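Local coordinates for protein tryptophanyl-tRNA synthetase (PDB 2EL7) that probably catalyses the ATP-dependent attachment of tryptophan to its cognate tRNA, as a homodimeric class I aminoacyl-tRNA synthetase, at residues A[40-45]-A[82-87]; A[139-144]-A[172-177]. One frame throughout, in Å; residues are numbered along the deposited sequence.

Interaction 1. Residues A[40-45]-A[82-87]; sequences CIVDYH and FVQSHV
Asp-43 grips the turn after strand 80-83 with both carboxylate oxygens: Ser-85 OG donates to OD1 at 2.6 Å and Ser-85 N to OD2 at 3.1 Å, each met on its syn lone pair. With CG between the backbone N and the carbonyl carbon (chi1 57°), the carboxylate swings over to segment 82-87. Ser-85 suits the place because its short side chain serves two neighbours, its CB making a CH-pi contact over one face of the Tyr-44 ring. The extended side chain of Gln-84 crosses Tyr-44 obliquely, its OE1 against CB of Val-42 and its amide plane 62° from the ring. The parallel strands pair through Ile-41, whose N donates to Phe-82 O and whose O takes Gln-84 N; Asp-43 N reaches that oxygen from the opposite face, closing an inverse gamma turn at Val-42. Small Cys-40 makes an oblique sulfur-aromatic contact, SG 3.5 Å from Phe-82 CE1. With an alanine here, Ser-85 OG and N would probably lose their Asp-43 acceptors. Leu-327 of the second subunit packs on Asp-43, Tyr-44 and Ser-85. The buried carboxylate, with a donor on each oxygen, joins two neighbouring strand ends of the nucleotide-binding fold beside the dimer interface.

Interaction 2. Residues A[139-144]-A[172-177]; sequences IYKADT and TFPEPQ
A Schellman motif ends helix 124-139, and the chain leaving it runs beside residues 172-177 until the two lines join as the parallel strands 144-146 and 177-179. In that motif Ala-142 N bonds to Ile-137 O and Lys-141 N to Leu-138 O; Lys-141 is the C-prime residue, and its positive phi (52°) turns the chain out of the helix. Its side chain, bent at chi2 and chi4, passes across Pro-174 at about a right angle. A long aliphatic chain suits this place, since its CG lies 3.7 Å from Pro-174 CD and its CE reaches CD2 of Phe-173 at 4.0 Å, while NZ forms a salt bridge with Glu-320 on helix 296-324. Pro-174 sets CG 3.7 Å from the carbonyl oxygen of Ala-142. Pro-176 brings CB to the same oxygen, and its CA makes a CA-H...O contact with Asp-143 O. Neither proline has an N-H to donate; the hydrogen bond between the segments comes from Gln-177 N, which reaches Asp-143 O at 2.9 Å from above the carbonyl plane. Thr-144 CA then lies 3.3 Å from Gln-177 O. The Asp-143 carboxylate works on two sides: OD2 takes Thr-144 OG1, and OD1 accepts the backbone N-H groups of Lys-2 and Arg-3. Phe-173 and Pro-176 pack between helices 153-169 and 124-139, against Ala-162 and Leu-138 for the one and Thr-158, Ile-137 and Leu-138 for the other. Helix 296-324 meets the Lys-141 end, and the start of the chain, leading into strand 4-8, borders Asp-143 and Thr-144.

How the interactions relate
From the N terminus, strand 4-8 comes first and later borders both contacts, hydrogen-bonding to Cys-40 and to Thr-144. Interaction 1 closes the beta-alpha-beta unit of strand 37-41, helix 55-72 and strand 80-83. The chain then runs on to helix 124-139, and interaction 2 closes a second loop, which carries helix 153-169 between strands 144-146 and 177-179. The loops follow in series, neither nesting nor crossing. Their centres lie 18 Å apart, yet they touch through Tyr-140, whose OH is 3.3 Å from Val-87 CB. Helix 124-139, carrying the predicted tryptophan-binding Asp-136, packs on interaction 1 and runs into interaction 2, while helix 296-324 packs against both.

Interaction 1. Residues A[40-45]-A[82-87]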
ATOM      1  N   CYS A  40       6.806 -17.346   3.743  1.00 29.38           N
ATOM      2  CA  CYS A  40       7.135 -15.936   3.504  1.00 16.47           C
ATOM      3  C   CYS A  40       7.819 -15.223   4.667  1.00 22.43           C
ATOM      4  O   CYS A  40       7.234 -15.083   5.737  1.00 25.07           O
ATOM      5  CB  CYS A  40       5.837 -15.195   3.139  1.00 20.77           C
ATOM      6  SG  CYS A  40       5.952 -13.472   2.553  1.00 27.27           S
ATOM      7  N   ILE A  41       9.056 -14.771   4.442  1.00 19.74           N
ATOM      8  CA  ILE A  41       9.820 -14.045   5.443  1.00 17.79           C
ATOM      9  C   ILE A  41       9.257 -12.615   5.359  1.00 25.98           C
ATOM     10  O   ILE A  41       9.539 -11.881   4.407  1.00 22.87           O
ATOM     11  CB  ILE A  41      11.337 -14.064   5.096  1.00 21.16           C
ATOM     12  CG1 ILE A  41      11.899 -15.480   5.277  1.00 19.73           C
ATOM     13  CG2 ILE A  41      12.100 -13.078   5.983  1.00 22.29           C
ATOM     14  CD1 ILE A  41      13.363 -15.632   4.859  1.00 15.95           C
ATOM     15  N   VAL A  42       8.476 -12.211   6.354  1.00 20.94           N
ATOM     16  CA  VAL A  42       7.847 -10.889   6.301  1.00 29.45           C
ATOM     17  C   VAL A  42       8.692  -9.679   6.715  1.00 28.02           C
ATOM     18  O   VAL A  42       8.410  -9.032   7.719  1.00 20.91           O
ATOM     19  CB  VAL A  42       6.500 -10.881   7.099  1.00 21.09           C
ATOM     20  CG1 VAL A  42       5.497 -11.775   6.407  1.00 14.10           C
ATOM     21  CG2 VAL A  42       6.714 -11.358   8.519  1.00 16.72           C
ATOM     22  N   ASP A  43       9.676  -9.340   5.884  1.00 24.62           N
ATOM     23  CA  ASP A  43      10.573  -8.231   6.174  1.00 22.84           C
ATOM     24  C   ASP A  43       9.839  -6.891   6.304  1.00 30.36           C
ATOM     25  O   ASP A  43      10.243  -6.038   7.095  1.00 30.28           O
ATOM     26  CB  ASP A  43      11.701  -8.168   5.120  1.00 24.35           C
ATOM     27  CG  ASP A  43      11.186  -8.048   3.683  1.00 23.40           C
ATOM     28  OD1 ASP A  43      12.001  -7.741   2.796  1.00 25.18           O
ATOM     29  OD2 ASP A  43       9.984  -8.250   3.426  1.00 32.28           O
ATOM     30  N   TYR A  44       8.752  -6.710   5.556  1.00 31.61           N
ATOM     31  CA  TYR A  44       7.967  -5.481   5.646  1.00 29.12           C
ATOM     32  C   TYR A  44       7.374  -5.253   7.034  1.00 33.12           C
ATOM     33  O   TYR A  44       7.018  -4.130   7.370  1.00 35.35           O
ATOM     34  CB  TYR A  44       6.839  -5.471   4.607  1.00 32.68           C
ATOM     35  CG  TYR A  44       7.269  -4.898   3.269  1.00 29.18           C
ATOM     36  CD1 TYR A  44       6.649  -5.294   2.079  1.00 36.82           C
ATOM     37  CD2 TYR A  44       8.308  -3.975   3.192  1.00 33.17           C
ATOM     38  CE1 TYR A  44       7.063  -4.789   0.845  1.00 38.35           C
ATOM     39  CE2 TYR A  44       8.729  -3.457   1.963  1.00 41.78           C
ATOM     40  CZ  TYR A  44       8.107  -3.868   0.797  1.00 47.94           C
ATOM     41  OH  TYR A  44       8.538  -3.363  -0.415  1.00 61.61           O
ATOM     42  N   HIS A  45       7.279  -6.312   7.840  1.00 35.55           N
ATOM     43  CA  HIS A  45       6.733  -6.214   9.198  1.00 29.78           C
ATOM     44  C   HIS A  45       7.710  -5.464  10.114  1.00 34.60           C
ATOM     45  O   HIS A  45       7.296  -4.849  11.106  1.00 24.43           O
ATOM     46  CB  HIS A  45       6.447  -7.623   9.737  1.00 26.73           C
ATOM     47  CG  HIS A  45       5.885  -7.667  11.127  1.00 31.33           C
ATOM     48  ND1 HIS A  45       4.951  -6.763  11.593  1.00 37.50           N
ATOM     49  CD2 HIS A  45       6.092  -8.547  12.139  1.00 29.25           C
ATOM     50  CE1 HIS A  45       4.607  -7.083  12.828  1.00 30.86           C
ATOM     51  NE2 HIS A  45       5.286  -8.163  13.182  1.00 38.10           N
ATOM     52  N   PHE A  82      10.355 -17.579   0.213  1.00 26.31           N
ATOM     53  CA  PHE A  82      10.658 -16.293  -0.393  1.00 20.58           C
ATOM     54  C   PHE A  82      10.529 -15.139   0.601  1.00 29.59           C
ATOM     55  O   PHE A  82       9.991 -15.305   1.706  1.00 27.61           O
ATOM     56  CB  PHE A  82       9.731 -16.075  -1.583  1.00 23.14           C
ATOM     57  CG  PHE A  82       8.277 -16.021  -1.223  1.00 15.94           C
ATOM     58  CD1 PHE A  82       7.664 -14.810  -0.967  1.00 20.57           C
ATOM     59  CD2 PHE A  82       7.512 -17.185  -1.175  1.00 24.26           C
ATOM     60  CE1 PHE A  82       6.287 -14.746  -0.670  1.00 30.48           C
ATOM     61  CE2 PHE A  82       6.154 -17.141  -0.880  1.00 26.21           C
ATOM     62  CZ  PHE A  82       5.534 -15.908  -0.625  1.00 24.21           C
ATOM     63  N   VAL A  83      11.044 -13.976   0.208  1.00 24.15           N
ATOM     64  CA  VAL A  83      11.006 -12.777   1.041  1.00 25.70           C
ATOM     65  C   VAL A  83       9.846 -11.895   0.593  1.00 26.49           C
ATOM     66  O   VAL A  83       9.725 -11.582  -0.591  1.00 32.05           O
ATOM     67  CB  VAL A  83      12.308 -11.957   0.911  1.00 21.88           C
ATOM     68  CG1 VAL A  83      12.171 -10.638   1.685  1.00 10.47           C
ATOM     69  CG2 VAL A  83      13.482 -12.765   1.424  1.00 15.23           C
ATOM     70  N   GLN A  84       9.011 -11.477   1.539  1.00 22.55           N
ATOM     71  CA  GLN A  84       7.846 -10.653   1.230  1.00 24.13           C
ATOM     72  C   GLN A  84       8.122  -9.537   0.208  1.00 27.32           C
ATOM     73  O   GLN A  84       7.499  -9.523  -0.855  1.00 22.50           O
ATOM     74  CB  GLN A  84       7.262 -10.104   2.534  1.00 17.14           C
ATOM     75  CG  GLN A  84       6.062  -9.196   2.390  1.00 25.57           C
ATOM     76  CD  GLN A  84       5.432  -8.841   3.749  1.00 35.21           C
ATOM     77  OE1 GLN A  84       6.055  -8.975   4.813  1.00 26.29           O
ATOM     78  NE2 GLN A  84       4.195  -8.385   3.706  1.00 36.19           N
ATOM     79  N   SER A  85       9.064  -8.632   0.499  1.00 24.99           N
ATOM     80  CA  SER A  85       9.394  -7.540  -0.434  1.00 24.86           C
ATOM     81  C   SER A  85       9.845  -7.955  -1.842  1.00 24.41           C
ATOM     82  O   SER A  85       9.897  -7.119  -2.741  1.00 34.52           O
ATOM     83  CB  SER A  85      10.453  -6.584   0.171  1.00 18.30           C
ATOM     84  OG  SER A  85      11.746  -7.158   0.290  1.00 18.89           O
ATOM     85  N   HIS A  86      10.178  -9.223  -2.058  1.00 24.28           N
ATOM     86  CA  HIS A  86      10.588  -9.653  -3.396  1.00 20.21           C
ATOM     87  C   HIS A  86       9.415  -9.814  -4.355  1.00 23.80           C
ATOM     88  O   HIS A  86       9.607  -9.868  -5.554  1.00 26.65           O
ATOM     89  CB  HIS A  86      11.425 -10.933  -3.327  1.00 17.15           C
ATOM     90  CG  HIS A  86      12.765 -10.720  -2.687  1.00 31.93           C
ATOM     91  ND1 HIS A  86      13.758 -11.673  -2.692  1.00 34.25           N
ATOM     92  CD2 HIS A  86      13.261  -9.661  -1.997  1.00 21.06           C
ATOM     93  CE1 HIS A  86      14.807 -11.212  -2.027  1.00 37.37           C
ATOM     94  NE2 HIS A  86      14.530  -9.995  -1.596  1.00 26.12           N
ATOM     95  N   VAL A  87       8.198  -9.879  -3.828  1.00 25.54           N
ATOM     96  CA  VAL A  87       7.012  -9.948  -4.675  1.00 28.53           C
ATOM     97  C   VAL A  87       6.147  -8.767  -4.234  1.00 27.16           C
ATOM     98  O   VAL A  87       5.253  -8.893  -3.414  1.00 39.73           O
ATOM     99  CB  VAL A  87       6.276 -11.260  -4.503  1.00 19.57           C
ATOM    100  CG1 VAL A  87       5.115 -11.333  -5.483  1.00 19.01           C
ATOM    101  CG2 VAL A  87       7.259 -12.403  -4.724  1.00 16.36           C
TER

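Interaction 2. Residues A[139-144]-A[172-177]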
ATOM      1  N   ILE A 139      -3.155 -12.805  -2.229  1.00 28.46           N
ATOM      2  CA  ILE A 139      -2.487 -12.650  -3.530  1.00 23.86           C
ATOM      3  C   ILE A 139      -2.014 -14.021  -4.054  1.00 26.80           C
ATOM      4  O   ILE A 139      -1.870 -14.218  -5.273  1.00 26.36           O
ATOM      5  CB  ILE A 139      -1.255 -11.748  -3.433  1.00 23.59           C
ATOM      6  CG1 ILE A 139      -0.829 -11.297  -4.823  1.00 20.31           C
ATOM      7  CG2 ILE A 139      -0.069 -12.528  -2.827  1.00 17.71           C
ATOM      8  CD1 ILE A 139      -1.413 -10.015  -5.249  1.00 27.73           C
ATOM      9  N   TYR A 140      -1.774 -14.949  -3.121  1.00 17.06           N
ATOM     10  CA  TYR A 140      -1.293 -16.294  -3.421  1.00 16.96           C
ATOM     11  C   TYR A 140      -2.410 -17.328  -3.299  1.00 26.16           C
ATOM     12  O   TYR A 140      -2.164 -18.544  -3.409  1.00 27.51           O
ATOM     13  CB  TYR A 140      -0.149 -16.688  -2.465  1.00 13.23           C
ATOM     14  CG  TYR A 140       1.048 -15.756  -2.487  1.00 16.81           C
ATOM     15  CD1 TYR A 140       1.462 -15.082  -1.330  1.00 17.79           C
ATOM     16  CD2 TYR A 140       1.720 -15.496  -3.674  1.00 11.47           C
ATOM     17  CE1 TYR A 140       2.504 -14.162  -1.375  1.00 14.25           C
ATOM     18  CE2 TYR A 140       2.747 -14.594  -3.730  1.00 19.61           C
ATOM     19  CZ  TYR A 140       3.137 -13.913  -2.586  1.00 18.56           C
ATOM     20  OH  TYR A 140       4.077 -12.907  -2.712  1.00 16.54           O
ATOM     21  N   LYS A 141      -3.629 -16.838  -3.063  1.00 27.63           N
ATOM     22  CA  LYS A 141      -4.798 -17.694  -2.919  1.00 26.32           C
ATOM     23  C   LYS A 141      -4.561 -18.797  -1.903  1.00 24.21           C
ATOM     24  O   LYS A 141      -5.018 -19.914  -2.098  1.00 27.56           O
ATOM     25  CB  LYS A 141      -5.169 -18.337  -4.261  1.00 25.87           C
ATOM     26  CG  LYS A 141      -6.368 -17.721  -4.991  1.00 33.61           C
ATOM     27  CD  LYS A 141      -5.992 -16.520  -5.827  1.00 32.68           C
ATOM     28  CE  LYS A 141      -7.182 -15.939  -6.614  1.00 37.74           C
ATOM     29  NZ  LYS A 141      -7.578 -16.684  -7.841  1.00 28.78           N
ATOM     30  N   ALA A 142      -3.831 -18.506  -0.839  1.00 21.45           N
ATOM     31  CA  ALA A 142      -3.594 -19.519   0.196  1.00 26.32           C
ATOM     32  C   ALA A 142      -4.907 -19.739   0.940  1.00 19.05           C
ATOM     33  O   ALA A 142      -5.621 -18.791   1.213  1.00 28.49           O
ATOM     34  CB  ALA A 142      -2.492 -19.055   1.205  1.00 19.35           C
ATOM     35  N   ASP A 143      -5.218 -20.979   1.289  1.00 23.64           N
ATOM     36  CA  ASP A 143      -6.464 -21.254   2.004  1.00 26.20           C
ATOM     37  C   ASP A 143      -6.211 -21.640   3.456  1.00 24.89           C
ATOM     38  O   ASP A 143      -7.143 -21.821   4.229  1.00 32.24           O
ATOM     39  CB  ASP A 143      -7.252 -22.371   1.293  1.00 18.65           C
ATOM     40  CG  ASP A 143      -6.502 -23.693   1.274  1.00 22.62           C
ATOM     41  OD1 ASP A 143      -6.225 -24.227   0.187  1.00 32.89           O
ATOM     42  OD2 ASP A 143      -6.178 -24.206   2.355  1.00 26.48           O
ATOM     43  N   THR A 144      -4.950 -21.765   3.840  1.00 25.97           N
ATOM     44  CA  THR A 144      -4.647 -22.130   5.210  1.00 22.59           C
ATOM     45  C   THR A 144      -3.474 -21.313   5.707  1.00 27.58           C
ATOM     46  O   THR A 144      -2.514 -21.043   4.972  1.00 33.97           O
ATOM     47  CB  THR A 144      -4.325 -23.620   5.316  1.00 32.26           C
ATOM     48  OG1 THR A 144      -5.422 -24.372   4.778  1.00 40.56           O
ATOM     49  CG2 THR A 144      -4.112 -24.031   6.777  1.00 28.52           C
ATOM     50  N   THR A 172     -13.492 -14.604  -6.397  1.00 27.53           N
ATOM     51  CA  THR A 172     -12.083 -14.507  -6.720  1.00 26.54           C
ATOM     52  C   THR A 172     -11.137 -15.145  -5.719  1.00 28.83           C
ATOM     53  O   THR A 172     -10.163 -15.806  -6.111  1.00 24.49           O
ATOM     54  CB  THR A 172     -11.658 -13.039  -6.847  1.00 22.37           C
ATOM     55  OG1 THR A 172     -12.494 -12.369  -7.803  1.00 27.69           O
ATOM     56  CG2 THR A 172     -10.222 -12.960  -7.280  1.00 18.20           C
ATOM     57  N   PHE A 173     -11.423 -14.933  -4.436  1.00 24.53           N
ATOM     58  CA  PHE A 173     -10.559 -15.408  -3.371  1.00 26.86           C
ATOM     59  C   PHE A 173     -11.154 -16.443  -2.428  1.00 28.99           C
ATOM     60  O   PHE A 173     -12.350 -16.430  -2.145  1.00 21.96           O
ATOM     61  CB  PHE A 173     -10.113 -14.220  -2.504  1.00 27.57           C
ATOM     62  CG  PHE A 173      -9.311 -13.177  -3.228  1.00 18.30           C
ATOM     63  CD1 PHE A 173      -9.853 -11.935  -3.492  1.00 20.55           C
ATOM     64  CD2 PHE A 173      -7.988 -13.409  -3.560  1.00 24.35           C
ATOM     65  CE1 PHE A 173      -9.084 -10.921  -4.076  1.00 27.70           C
ATOM     66  CE2 PHE A 173      -7.207 -12.410  -4.140  1.00 22.34           C
ATOM     67  CZ  PHE A 173      -7.759 -11.159  -4.399  1.00 23.58           C
ATOM     68  N   PRO A 174     -10.309 -17.356  -1.923  1.00 26.70           N
ATOM     69  CA  PRO A 174     -10.780 -18.385  -0.992  1.00 24.75           C
ATOM     70  C   PRO A 174     -10.829 -17.662   0.324  1.00 22.47           C
ATOM     71  O   PRO A 174     -10.220 -16.610   0.447  1.00 32.35           O
ATOM     72  CB  PRO A 174      -9.648 -19.413  -1.014  1.00 20.22           C
ATOM     73  CG  PRO A 174      -8.417 -18.496  -1.146  1.00 25.76           C
ATOM     74  CD  PRO A 174      -8.893 -17.573  -2.268  1.00 22.49           C
ATOM     75  N   GLU A 175     -11.552 -18.207   1.293  1.00 30.24           N
ATOM     76  CA  GLU A 175     -11.643 -17.636   2.638  1.00 27.57           C
ATOM     77  C   GLU A 175     -10.660 -18.462   3.450  1.00 27.98           C
ATOM     78  O   GLU A 175     -10.955 -19.580   3.835  1.00 37.80           O
ATOM     79  CB  GLU A 175     -13.055 -17.812   3.201  1.00 30.23           C
ATOM     80  CG  GLU A 175     -14.081 -16.904   2.534  1.00 47.91           C
ATOM     81  CD  GLU A 175     -15.488 -17.114   3.046  1.00 40.09           C
ATOM     82  OE1 GLU A 175     -15.689 -17.034   4.275  1.00 50.15           O
ATOM     83  OE2 GLU A 175     -16.392 -17.353   2.215  1.00 47.16           O
ATOM     84  N   PRO A 176      -9.475 -17.926   3.717  1.00 28.23           N
ATOM     85  CA  PRO A 176      -8.509 -18.712   4.486  1.00 28.69           C
ATOM     86  C   PRO A 176      -8.937 -19.122   5.870  1.00 29.50           C
ATOM     87  O   PRO A 176      -9.688 -18.414   6.539  1.00 29.10           O
ATOM     88  CB  PRO A 176      -7.267 -17.819   4.506  1.00 16.78           C
ATOM     89  CG  PRO A 176      -7.849 -16.462   4.393  1.00 27.54           C
ATOM     90  CD  PRO A 176      -8.936 -16.598   3.388  1.00 24.14           C
ATOM     91  N   GLN A 177      -8.455 -20.286   6.287  1.00 25.40           N
ATOM     92  CA  GLN A 177      -8.752 -20.781   7.614  1.00 31.71           C
ATOM     93  C   GLN A 177      -7.468 -20.853   8.422  1.00 31.04           C
ATOM     94  O   GLN A 177      -6.405 -21.165   7.881  1.00 25.92           O
ATOM     95  CB  GLN A 177      -9.407 -22.160   7.536  1.00 26.45           C
ATOM     96  CG  GLN A 177     -10.908 -22.090   7.323  1.00 51.81           C
ATOM     97  CD  GLN A 177     -11.509 -23.447   7.014  1.00 71.29           C
ATOM     98  OE1 GLN A 177     -11.176 -24.446   7.664  1.00 79.58           O
ATOM     99  NE2 GLN A 177     -12.409 -23.494   6.023  1.00 74.19           N
TER